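Local coordinates for Low molecular weight protein-tyrosine-phosphatase YwlE (Bacillus subtilis subsp. subtilis, PDB 4KK3) that removes phosphate from phosphoarginine residues of many proteins, counteracting the arginine kinase McsB, and can restore DNA binding by the repressor CtsR, at residues Leu105-Val116 with Glu133-Gln144; Ser67-Glu75 with Ile91-Arg99. All coordinates share one frame; numbering follows the deposited sequence.

Contact 1 lies nearer the middle of the chain than contact 2, about 10 Å against 15 Å from contact centre to chain centre; both are partly buried, contact 1 the more so, and they share no helix or strand. Contact 1 joins helix 105-110 and the loop after it to helix 124-145, next to strand 79-82. Contact 2 joins the start of helix 71-76 to the end of helix 85-94 and its following loop, with apolar side chains reaching strands 2-7, 33-38 and 102-104. Interlocking aliphatic side chains dominate contact 1, with a salt bridge toward one end and a hydrogen bond from a glutamine amide toward the other. Contact 2 relies on two aromatic rings, the methionine chain (selenomethionine in the crystal) and a carboxylate toward the surface.

Contact 1. Residues Leu105-Val116 with Glu133-Gln144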
loop_
_atom_site.group_PDB
_atom_site.type_symbol
_atom_site.label_atom_id
_atom_site.label_comp_id
_atom_site.label_asym_id
_atom_site.label_seq_id
_atom_site.Cartn_x
_atom_site.Cartn_y
_atom_site.Cartn_z
ATOM N N LEU A 105 -3.848 6.610 1.924
ATOM C CA LEU A 105 -3.650 6.698 0.488
ATOM C C LEU A 105 -4.635 7.695 -0.132
ATOM O O LEU A 105 -4.247 8.541 -0.949
ATOM C CB LEU A 105 -3.771 5.304 -0.134
ATOM C CG LEU A 105 -3.625 5.225 -1.650
ATOM C CD1 LEU A 105 -2.308 5.803 -2.136
ATOM C CD2 LEU A 105 -3.737 3.768 -2.065
ATOM N N LYS A 106 -5.898 7.637 0.286
ATOM C CA LYS A 106 -6.889 8.545 -0.279
ATOM C C LYS A 106 -6.609 10.009 0.087
ATOM O O LYS A 106 -6.650 10.867 -0.784
ATOM C CB LYS A 106 -8.318 8.120 0.052
ATOM C CG LYS A 106 -8.719 6.836 -0.694
ATOM C CD LYS A 106 -10.173 6.463 -0.477
ATOM C CE LYS A 106 -10.535 5.256 -1.349
ATOM N NZ LYS A 106 -11.930 4.803 -1.120
ATOM N N GLU A 107 -6.305 10.270 1.364
ATOM C CA GLU A 107 -5.904 11.609 1.830
ATOM C C GLU A 107 -4.831 12.228 0.956
ATOM O O GLU A 107 -4.957 13.348 0.456
ATOM C CB GLU A 107 -5.266 11.506 3.224
ATOM C CG GLU A 107 -6.103 11.844 4.399
ATOM C CD GLU A 107 -5.262 11.917 5.665
ATOM O OE1 GLU A 107 -4.270 11.146 5.803
ATOM O OE2 GLU A 107 -5.585 12.758 6.516
ATOM N N TYR A 108 -3.742 11.486 0.804
ATOM C CA TYR A 108 -2.551 12.003 0.164
ATOM C C TYR A 108 -2.802 12.298 -1.306
ATOM O O TYR A 108 -2.380 13.328 -1.831
ATOM C CB TYR A 108 -1.419 10.993 0.321
ATOM C CG TYR A 108 -0.068 11.555 -0.018
ATOM C CD1 TYR A 108 0.489 11.376 -1.273
ATOM C CD2 TYR A 108 0.643 12.284 0.924
ATOM C CE1 TYR A 108 1.731 11.899 -1.576
ATOM C CE2 TYR A 108 1.871 12.813 0.632
ATOM C CZ TYR A 108 2.415 12.623 -0.618
ATOM O OH TYR A 108 3.654 13.160 -0.886
ATOM N N VAL A 109 -3.506 11.390 -1.968
ATOM C CA VAL A 109 -3.694 11.486 -3.403
ATOM C C VAL A 109 -4.836 12.421 -3.801
ATOM O O VAL A 109 -4.702 13.220 -4.733
ATOM C CB VAL A 109 -3.917 10.075 -3.997
ATOM C CG1 VAL A 109 -4.244 10.169 -5.472
ATOM C CG2 VAL A 109 -2.682 9.232 -3.751
ATOM N N THR A 110 -5.946 12.340 -3.075
ATOM C CA THR A 110 -7.170 13.019 -3.478
ATOM C C THR A 110 -7.505 14.220 -2.599
ATOM O O THR A 110 -8.356 15.031 -2.952
ATOM C CB THR A 110 -8.374 12.068 -3.428
ATOM O OG1 THR A 110 -8.841 11.960 -2.078
ATOM C CG2 THR A 110 -7.993 10.696 -3.944
ATOM N N GLY A 111 -6.848 14.318 -1.448
ATOM C CA GLY A 111 -7.087 15.415 -0.531
ATOM C C GLY A 111 -8.292 15.200 0.364
ATOM O O GLY A 111 -8.531 15.979 1.290
ATOM N N SER A 112 -9.054 14.148 0.097
ATOM C CA SER A 112 -10.269 13.886 0.859
ATOM C C SER A 112 -10.108 12.727 1.839
ATOM O O SER A 112 -9.267 11.852 1.658
ATOM C CB SER A 112 -11.443 13.613 -0.083
ATOM O OG SER A 112 -11.199 12.466 -0.880
ATOM N N HIS A 113 -10.919 12.756 2.891
ATOM C CA HIS A 113 -11.006 11.682 3.864
ATOM C C HIS A 113 -11.598 10.472 3.151
ATOM O O HIS A 113 -12.569 10.592 2.411
ATOM C CB HIS A 113 -11.938 12.124 5.002
ATOM C CG HIS A 113 -11.647 11.484 6.325
ATOM N ND1 HIS A 113 -10.988 12.142 7.341
ATOM C CD2 HIS A 113 -11.947 10.253 6.808
ATOM C CE1 HIS A 113 -10.884 11.343 8.388
ATOM N NE2 HIS A 113 -11.455 10.189 8.089
ATOM N N GLY A 114 -11.005 9.306 3.348
ATOM C CA GLY A 114 -11.543 8.100 2.756
ATOM C C GLY A 114 -10.682 6.899 3.055
ATOM O O GLY A 114 -9.456 7.004 3.181
ATOM N N ASP A 115 -11.327 5.746 3.186
ATOM C CA ASP A 115 -10.616 4.511 3.489
ATOM C C ASP A 115 -10.642 3.593 2.263
ATOM O O ASP A 115 -11.600 3.613 1.494
ATOM C CB ASP A 115 -11.266 3.787 4.674
ATOM C CG ASP A 115 -11.079 4.525 5.990
ATOM O OD1 ASP A 115 -10.124 5.315 6.114
ATOM O OD2 ASP A 115 -11.894 4.316 6.914
ATOM N N VAL A 116 -9.592 2.802 2.099
ATOM C CA VAL A 116 -9.641 1.641 1.200
ATOM C C VAL A 116 -10.050 0.447 2.057
ATOM O O VAL A 116 -9.251 -0.062 2.846
ATOM C CB VAL A 116 -8.288 1.354 0.538
ATOM C CG1 VAL A 116 -8.371 0.074 -0.312
ATOM C CG2 VAL A 116 -7.853 2.538 -0.324
ATOM N N GLU A 133 -9.891 0.112 -7.543
ATOM C CA GLU A 133 -9.857 1.274 -6.678
ATOM C C GLU A 133 -8.406 1.703 -6.442
ATOM O O GLU A 133 -8.064 2.884 -6.566
ATOM C CB GLU A 133 -10.544 0.912 -5.353
ATOM C CG GLU A 133 -10.476 1.958 -4.253
ATOM C CD GLU A 133 -11.150 1.470 -2.981
ATOM O OE1 GLU A 133 -11.357 0.246 -2.841
ATOM O OE2 GLU A 133 -11.477 2.303 -2.122
ATOM N N LEU A 134 -7.565 0.732 -6.103
ATOM C CA LEU A 134 -6.146 0.957 -5.873
ATOM C C LEU A 134 -5.449 1.465 -7.130
ATOM O O LEU A 134 -4.657 2.409 -7.078
ATOM C CB LEU A 134 -5.468 -0.330 -5.404
ATOM C CG LEU A 134 -5.753 -0.663 -3.942
ATOM C CD1 LEU A 134 -5.130 -1.993 -3.546
ATOM C CD2 LEU A 134 -5.199 0.485 -3.067
ATOM N N GLU A 135 -5.735 0.817 -8.251
ATOM C CA GLU A 135 -5.100 1.198 -9.512
ATOM C C GLU A 135 -5.290 2.685 -9.813
ATOM O O GLU A 135 -4.330 3.391 -10.133
ATOM C CB GLU A 135 -5.628 0.329 -10.659
ATOM C CG GLU A 135 -4.858 0.493 -11.965
ATOM C CD GLU A 135 -5.311 -0.498 -13.022
ATOM O OE1 GLU A 135 -6.147 -1.370 -12.700
ATOM O OE2 GLU A 135 -4.832 -0.407 -14.173
ATOM N N GLU A 136 -6.525 3.159 -9.704
ATOM C CA GLU A 136 -6.845 4.549 -10.004
ATOM C C GLU A 136 -6.105 5.509 -9.075
ATOM O O GLU A 136 -5.603 6.545 -9.506
ATOM C CB GLU A 136 -8.357 4.779 -9.923
ATOM C CG GLU A 136 -8.775 6.218 -10.160
ATOM C CD GLU A 136 -10.275 6.383 -10.300
ATOM O OE1 GLU A 136 -10.848 5.871 -11.285
ATOM O OE2 GLU A 136 -10.878 7.029 -9.423
ATOM N N LEU A 137 -6.038 5.163 -7.792
ATOM C CA LEU A 137 -5.323 5.996 -6.823
ATOM C C LEU A 137 -3.821 6.017 -7.090
ATOM O O LEU A 137 -3.149 7.056 -6.973
ATOM C CB LEU A 137 -5.580 5.467 -5.418
ATOM C CG LEU A 137 -6.995 5.750 -4.909
ATOM C CD1 LEU A 137 -7.330 4.871 -3.711
ATOM C CD2 LEU A 137 -7.132 7.220 -4.555
ATOM N N LEU A 138 -3.295 4.858 -7.463
ATOM C CA LEU A 138 -1.859 4.689 -7.616
ATOM C C LEU A 138 -1.355 5.313 -8.910
ATOM O O LEU A 138 -0.229 5.795 -8.954
ATOM C CB LEU A 138 -1.481 3.209 -7.532
ATOM C CG LEU A 138 -1.775 2.634 -6.135
ATOM C CD1 LEU A 138 -1.652 1.113 -6.159
ATOM C CD2 LEU A 138 -0.874 3.225 -5.061
ATOM N N ARG A 139 -2.192 5.317 -9.945
ATOM C CA ARG A 139 -1.867 6.077 -11.154
ATOM C C ARG A 139 -1.753 7.569 -10.864
ATOM O O ARG A 139 -0.836 8.227 -11.363
ATOM C CB ARG A 139 -2.865 5.811 -12.286
ATOM C CG ARG A 139 -2.744 4.402 -12.844
ATOM C CD ARG A 139 -3.507 4.213 -14.136
ATOM N NE ARG A 139 -3.401 2.830 -14.600
ATOM C CZ ARG A 139 -2.354 2.337 -15.258
ATOM N NH1 ARG A 139 -1.313 3.111 -15.543
ATOM N NH2 ARG A 139 -2.347 1.068 -15.635
ATOM N N GLN A 140 -2.662 8.093 -10.046
ATOM C CA GLN A 140 -2.608 9.501 -9.655
ATOM C C GLN A 140 -1.390 9.773 -8.783
ATOM O O GLN A 140 -0.743 10.805 -8.940
ATOM C CB GLN A 140 -3.855 9.935 -8.892
ATOM C CG GLN A 140 -5.188 9.705 -9.561
ATOM C CD GLN A 140 -6.348 10.035 -8.627
ATOM O OE1 GLN A 140 -6.547 11.195 -8.249
ATOM N NE2 GLN A 140 -7.104 9.011 -8.231
ATOM N N LEU A 141 -1.097 8.860 -7.853
ATOM C CA LEU A 141 0.077 8.986 -6.997
ATOM C C LEU A 141 1.343 9.150 -7.825
ATOM O O LEU A 141 2.173 10.012 -7.546
ATOM C CB LEU A 141 0.211 7.791 -6.039
ATOM C CG LEU A 141 1.415 7.775 -5.084
ATOM C CD1 LEU A 141 1.336 8.930 -4.080
ATOM C CD2 LEU A 141 1.521 6.446 -4.330
ATOM N N ALA A 142 1.484 8.313 -8.846
ATOM C CA ALA A 142 2.632 8.371 -9.729
ATOM C C ALA A 142 2.787 9.762 -10.342
ATOM O O ALA A 142 3.867 10.345 -10.293
ATOM C CB ALA A 142 2.509 7.320 -10.798
ATOM N N LYS A 143 1.700 10.299 -10.884
ATOM C CA LYS A 143 1.726 11.621 -11.496
ATOM C C LYS A 143 2.088 12.684 -10.465
ATOM O O LYS A 143 2.797 13.639 -10.774
ATOM C CB LYS A 143 0.380 11.960 -12.148
ATOM C CG LYS A 143 -0.138 10.940 -13.161
ATOM C CD LYS A 143 0.736 10.844 -14.401
ATOM C CE LYS A 143 0.069 9.979 -15.467
ATOM N NZ LYS A 143 0.967 9.682 -16.621
ATOM N N GLN A 144 1.607 12.513 -9.238
ATOM C CA GLN A 144 1.885 13.483 -8.190
ATOM C C GLN A 144 3.340 13.425 -7.753
ATOM O O GLN A 144 3.962 14.461 -7.523
ATOM C CB GLN A 144 0.968 13.268 -6.989
ATOM C CG GLN A 144 -0.450 13.733 -7.218
ATOM C CD GLN A 144 -1.373 13.269 -6.122
ATOM O OE1 GLN A 144 -0.946 12.592 -5.185
ATOM N NE2 GLN A 144 -2.648 13.627 -6.231
HETATM O O HOH W 1 -12.912 1.243 -0.189
#
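Val109 and Leu137 each plug into the opposite helix, a reciprocal knobs-into-holes pair within the low molecular weight phosphatase fold. The axes of 105-110 and 133-144 pass 9.5 Å apart and cross at 46°. The hollow for Val109 is made by Leu137, Gln140, Leu141 and Gln144. With CG1 opposite the backbone N (chi1 175°), that methyl presses on Gln140 CB at 3.4 Å, while CG2 settles 4.0 Å from Leu141 CB. In return Leu137 fills the gap between Leu105, Lys106, Val109 and Thr110. Its CD2 meets Thr110 CG2 at 3.6 Å, and CD1 faces both Lys106 CG and Val116 CG2. Leu105 crosses Leu134 at about a right angle, their CD2 methyls 3.7 Å apart. Leu105, Tyr108 and Leu141 also lean on Leu81 of strand 79-82, and Leu141 reaches Phe21 of helix 13-28. The extended chain of Lys106 roofs Leu137 and delivers NZ to Glu133 OE2, a 2.7 Å salt bridge in which OE2 is approached nearly along its C-O bond. The same ammonium donates to Asp115 O from above its carbonyl plane, tying the loop to both helices close to Val116, whose O accepts from Arg13, probably an active-site residue. At the other end Gln144 NE2 donates to Val109 O at 2.6 Å (N-H...O 160°), on a lone pair in the carbonyl plane, with the oxygen also in the plane of the glutamine amide.

Contact 2. Residues Ser67-Glu75 with Ile91-Arg99; sequences SPLTEELME and IASQFGRYR
Met74, a selenomethionine, threads between Phe95, Tyr98 and Ile91. Its CB lies against the Tyr98 ring, 3.8 Å from CE2, and CG stands over one face of the Phe95 ring, 4.1 Å from Phe95 CG. Bends at chi2 (-64°) and chi3 (-54°) then fold the chain, bringing SE to Ile91 CG2 and wedging CE between that methyl and Tyr98 CB, 3.6 Å from each. Met74 and Ile91 both reach Val102 of strand 102-104, the strand entered after helix 85-94 in a beta-alpha-beta crossover from strand 79-82. Against the end of helix 85-94 and its following loop packs the start of helix 71-76, where Thr70 is the N-cap and its OG1 accepts from Leu73 N. Leu69 CD2 packs tightly on Ile91 CD1 at 3.4 Å and also touches Phe95 CE2. Glu71 OE1 takes a weak bond from Gly96 N, and OE2 accepts from Tyr98 OH at 2.6 Å, on the syn side but 31° out of the carboxylate plane. A phenylalanine in place of Tyr98 would probably leave Glu71 OE2 without this donor and its carboxylate freer to turn. Met74 O, which accepts from Lys101 NZ, sits over the centre of the Tyr98 ring, 4.0 Å above its plane.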
loop_
_atom_site.group_PDB
_atom_site.type_symbol
_atom_site.label_atom_id
_atom_site.label_comp_id
_atom_site.label_asym_id
_atom_site.label_seq_id
_atom_site.Cartn_x
_atom_site.Cartn_y
_atom_site.Cartn_z
ATOM N N SER A 67 4.877 -9.170 6.044
ATOM C CA SER A 67 5.882 -8.589 6.926
ATOM C C SER A 67 5.211 -7.668 7.941
ATOM O O SER A 67 4.346 -6.877 7.578
ATOM C CB SER A 67 6.910 -7.806 6.105
ATOM O OG SER A 67 7.800 -7.088 6.942
ATOM N N PRO A 68 5.611 -7.766 9.218
ATOM C CA PRO A 68 5.066 -6.824 10.198
ATOM C C PRO A 68 5.738 -5.477 10.033
ATOM O O PRO A 68 6.901 -5.398 9.639
ATOM C CB PRO A 68 5.473 -7.442 11.540
ATOM C CG PRO A 68 6.711 -8.213 11.233
ATOM C CD PRO A 68 6.506 -8.761 9.837
ATOM N N LEU A 69 5.006 -4.415 10.327
ATOM C CA LEU A 69 5.605 -3.105 10.345
ATOM C C LEU A 69 6.518 -3.023 11.568
ATOM O O LEU A 69 6.175 -3.527 12.633
ATOM C CB LEU A 69 4.515 -2.050 10.403
ATOM C CG LEU A 69 4.958 -0.604 10.256
ATOM C CD1 LEU A 69 5.537 -0.334 8.880
ATOM C CD2 LEU A 69 3.765 0.266 10.505
ATOM N N THR A 70 7.688 -2.419 11.407
ATOM C CA THR A 70 8.637 -2.297 12.509
ATOM C C THR A 70 9.115 -0.865 12.637
ATOM O O THR A 70 8.929 -0.060 11.722
ATOM C CB THR A 70 9.881 -3.159 12.285
ATOM O OG1 THR A 70 10.563 -2.694 11.117
ATOM C CG2 THR A 70 9.501 -4.620 12.120
ATOM N N GLU A 71 9.746 -0.560 13.769
ATOM C CA GLU A 71 10.299 0.768 14.005
ATOM C C GLU A 71 11.327 1.126 12.934
ATOM O O GLU A 71 11.350 2.253 12.445
ATOM C CB GLU A 71 10.924 0.849 15.402
ATOM C CG GLU A 71 11.711 2.124 15.675
ATOM C CD GLU A 71 10.827 3.349 15.826
ATOM O OE1 GLU A 71 9.636 3.193 16.168
ATOM O OE2 GLU A 71 11.330 4.474 15.607
ATOM N N GLU A 72 12.160 0.156 12.559
ATOM C CA GLU A 72 13.177 0.369 11.532
ATOM C C GLU A 72 12.579 0.799 10.193
ATOM O O GLU A 72 13.081 1.723 9.550
ATOM C CB GLU A 72 14.013 -0.895 11.330
ATOM C CG GLU A 72 15.192 -0.706 10.393
ATOM C CD GLU A 72 15.658 -2.010 9.777
ATOM O OE1 GLU A 72 14.968 -2.512 8.863
ATOM O OE2 GLU A 72 16.709 -2.531 10.207
ATOM N N LEU A 73 11.516 0.117 9.772
ATOM C CA LEU A 73 10.812 0.479 8.543
ATOM C C LEU A 73 10.199 1.875 8.640
ATOM O O LEU A 73 10.238 2.650 7.680
ATOM C CB LEU A 73 9.721 -0.543 8.222
ATOM C CG LEU A 73 10.156 -1.964 7.867
ATOM C CD1 LEU A 73 8.933 -2.864 7.717
ATOM C CD2 LEU A 73 10.990 -1.971 6.597
HETATM N N MSE A 74 9.625 2.184 9.800
HETATM C CA MSE A 74 8.991 3.478 10.021
HETATM C C MSE A 74 10.005 4.617 9.987
HETATM O O MSE A 74 9.720 5.694 9.468
HETATM C CB MSE A 74 8.210 3.488 11.343
HETATM C CG MSE A 74 6.903 2.698 11.309
HETATM SE SE MSE A 74 5.617 3.455 10.047
HETATM C CE MSE A 74 5.621 5.276 10.742
ATOM N N GLU A 75 11.191 4.375 10.535
ATOM C CA GLU A 75 12.238 5.394 10.547
ATOM C C GLU A 75 12.757 5.664 9.135
ATOM O O GLU A 75 12.960 6.816 8.753
ATOM C CB GLU A 75 13.391 4.975 11.470
ATOM C CG GLU A 75 14.514 6.011 11.615
ATOM C CD GLU A 75 15.495 6.012 10.445
ATOM O OE1 GLU A 75 15.761 4.929 9.878
ATOM O OE2 GLU A 75 15.991 7.102 10.086
ATOM N N ILE A 91 -0.632 3.004 13.815
ATOM C CA ILE A 91 0.760 3.357 13.549
ATOM C C ILE A 91 1.261 4.290 14.655
ATOM O O ILE A 91 2.354 4.113 15.189
ATOM C CB ILE A 91 0.934 4.120 12.213
ATOM C CG1 ILE A 91 0.401 3.321 11.038
ATOM C CG2 ILE A 91 2.389 4.415 11.957
ATOM C CD1 ILE A 91 0.933 2.014 10.970
ATOM N N ALA A 92 0.443 5.274 14.992
ATOM C CA ALA A 92 0.799 6.251 16.032
ATOM C C ALA A 92 0.908 5.664 17.443
ATOM O O ALA A 92 1.679 6.156 18.268
ATOM C CB ALA A 92 -0.181 7.424 16.020
ATOM N N SER A 93 0.138 4.621 17.730
ATOM C CA SER A 93 0.121 4.056 19.079
ATOM C C SER A 93 1.234 3.036 19.289
ATOM O O SER A 93 1.697 2.834 20.410
ATOM C CB SER A 93 -1.240 3.430 19.394
ATOM O OG SER A 93 -1.479 2.278 18.597
ATOM N N GLN A 94 1.663 2.400 18.205
ATOM C CA GLN A 94 2.631 1.313 18.296
ATOM C C GLN A 94 4.064 1.727 17.966
ATOM O O GLN A 94 5.012 1.059 18.381
ATOM C CB GLN A 94 2.197 0.137 17.415
ATOM C CG GLN A 94 0.907 -0.525 17.871
ATOM C CD GLN A 94 0.943 -0.942 19.337
ATOM O OE1 GLN A 94 0.059 -0.581 20.121
ATOM N NE2 GLN A 94 1.965 -1.709 19.713
ATOM N N PHE A 95 4.232 2.823 17.233
ATOM C CA PHE A 95 5.573 3.243 16.840
ATOM C C PHE A 95 5.895 4.681 17.205
ATOM O O PHE A 95 5.145 5.331 17.938
ATOM C CB PHE A 95 5.808 2.974 15.348
ATOM C CG PHE A 95 5.587 1.544 14.973
ATOM C CD1 PHE A 95 6.508 0.574 15.331
ATOM C CD2 PHE A 95 4.439 1.161 14.310
ATOM C CE1 PHE A 95 6.297 -0.750 15.015
ATOM C CE2 PHE A 95 4.220 -0.162 13.989
ATOM C CZ PHE A 95 5.151 -1.119 14.341
ATOM N N GLY A 96 7.027 5.162 16.699
ATOM C CA GLY A 96 7.575 6.446 17.100
ATOM C C GLY A 96 6.819 7.657 16.592
ATOM O O GLY A 96 5.699 7.546 16.077
ATOM N N ARG A 97 7.453 8.818 16.743
ATOM C CA ARG A 97 6.872 10.098 16.369
ATOM C C ARG A 97 7.024 10.365 14.881
ATOM O O ARG A 97 7.901 11.129 14.459
ATOM C CB ARG A 97 7.545 11.223 17.163
ATOM C CG ARG A 97 7.535 11.010 18.669
ATOM C CD ARG A 97 6.155 11.268 19.250
ATOM N NE ARG A 97 5.630 12.568 18.833
ATOM C CZ ARG A 97 4.385 12.978 19.055
ATOM N NH1 ARG A 97 3.530 12.196 19.700
ATOM N NH2 ARG A 97 3.993 14.167 18.627
ATOM N N TYR A 98 6.149 9.758 14.090
ATOM C CA TYR A 98 6.268 9.825 12.636
ATOM C C TYR A 98 5.005 10.280 11.944
ATOM O O TYR A 98 4.832 10.012 10.757
ATOM C CB TYR A 98 6.649 8.463 12.065
ATOM C CG TYR A 98 7.962 7.945 12.577
ATOM C CD1 TYR A 98 9.137 8.632 12.328
ATOM C CD2 TYR A 98 8.030 6.763 13.304
ATOM C CE1 TYR A 98 10.347 8.169 12.798
ATOM C CE2 TYR A 98 9.239 6.287 13.772
ATOM C CZ TYR A 98 10.391 6.998 13.520
ATOM O OH TYR A 98 11.599 6.538 13.990
ATOM N N ARG A 99 4.135 10.972 12.673
ATOM C CA ARG A 99 2.890 11.475 12.100
ATOM C C ARG A 99 3.098 12.236 10.801
ATOM O O ARG A 99 2.243 12.204 9.919
ATOM C CB ARG A 99 2.149 12.374 13.097
ATOM C CG ARG A 99 1.429 11.610 14.173
ATOM C CD ARG A 99 0.634 12.530 15.078
ATOM N NE ARG A 99 0.037 11.766 16.165
ATOM C CZ ARG A 99 -1.160 11.196 16.112
ATOM N NH1 ARG A 99 -1.912 11.308 15.029
ATOM N NH2 ARG A 99 -1.614 10.524 17.160
#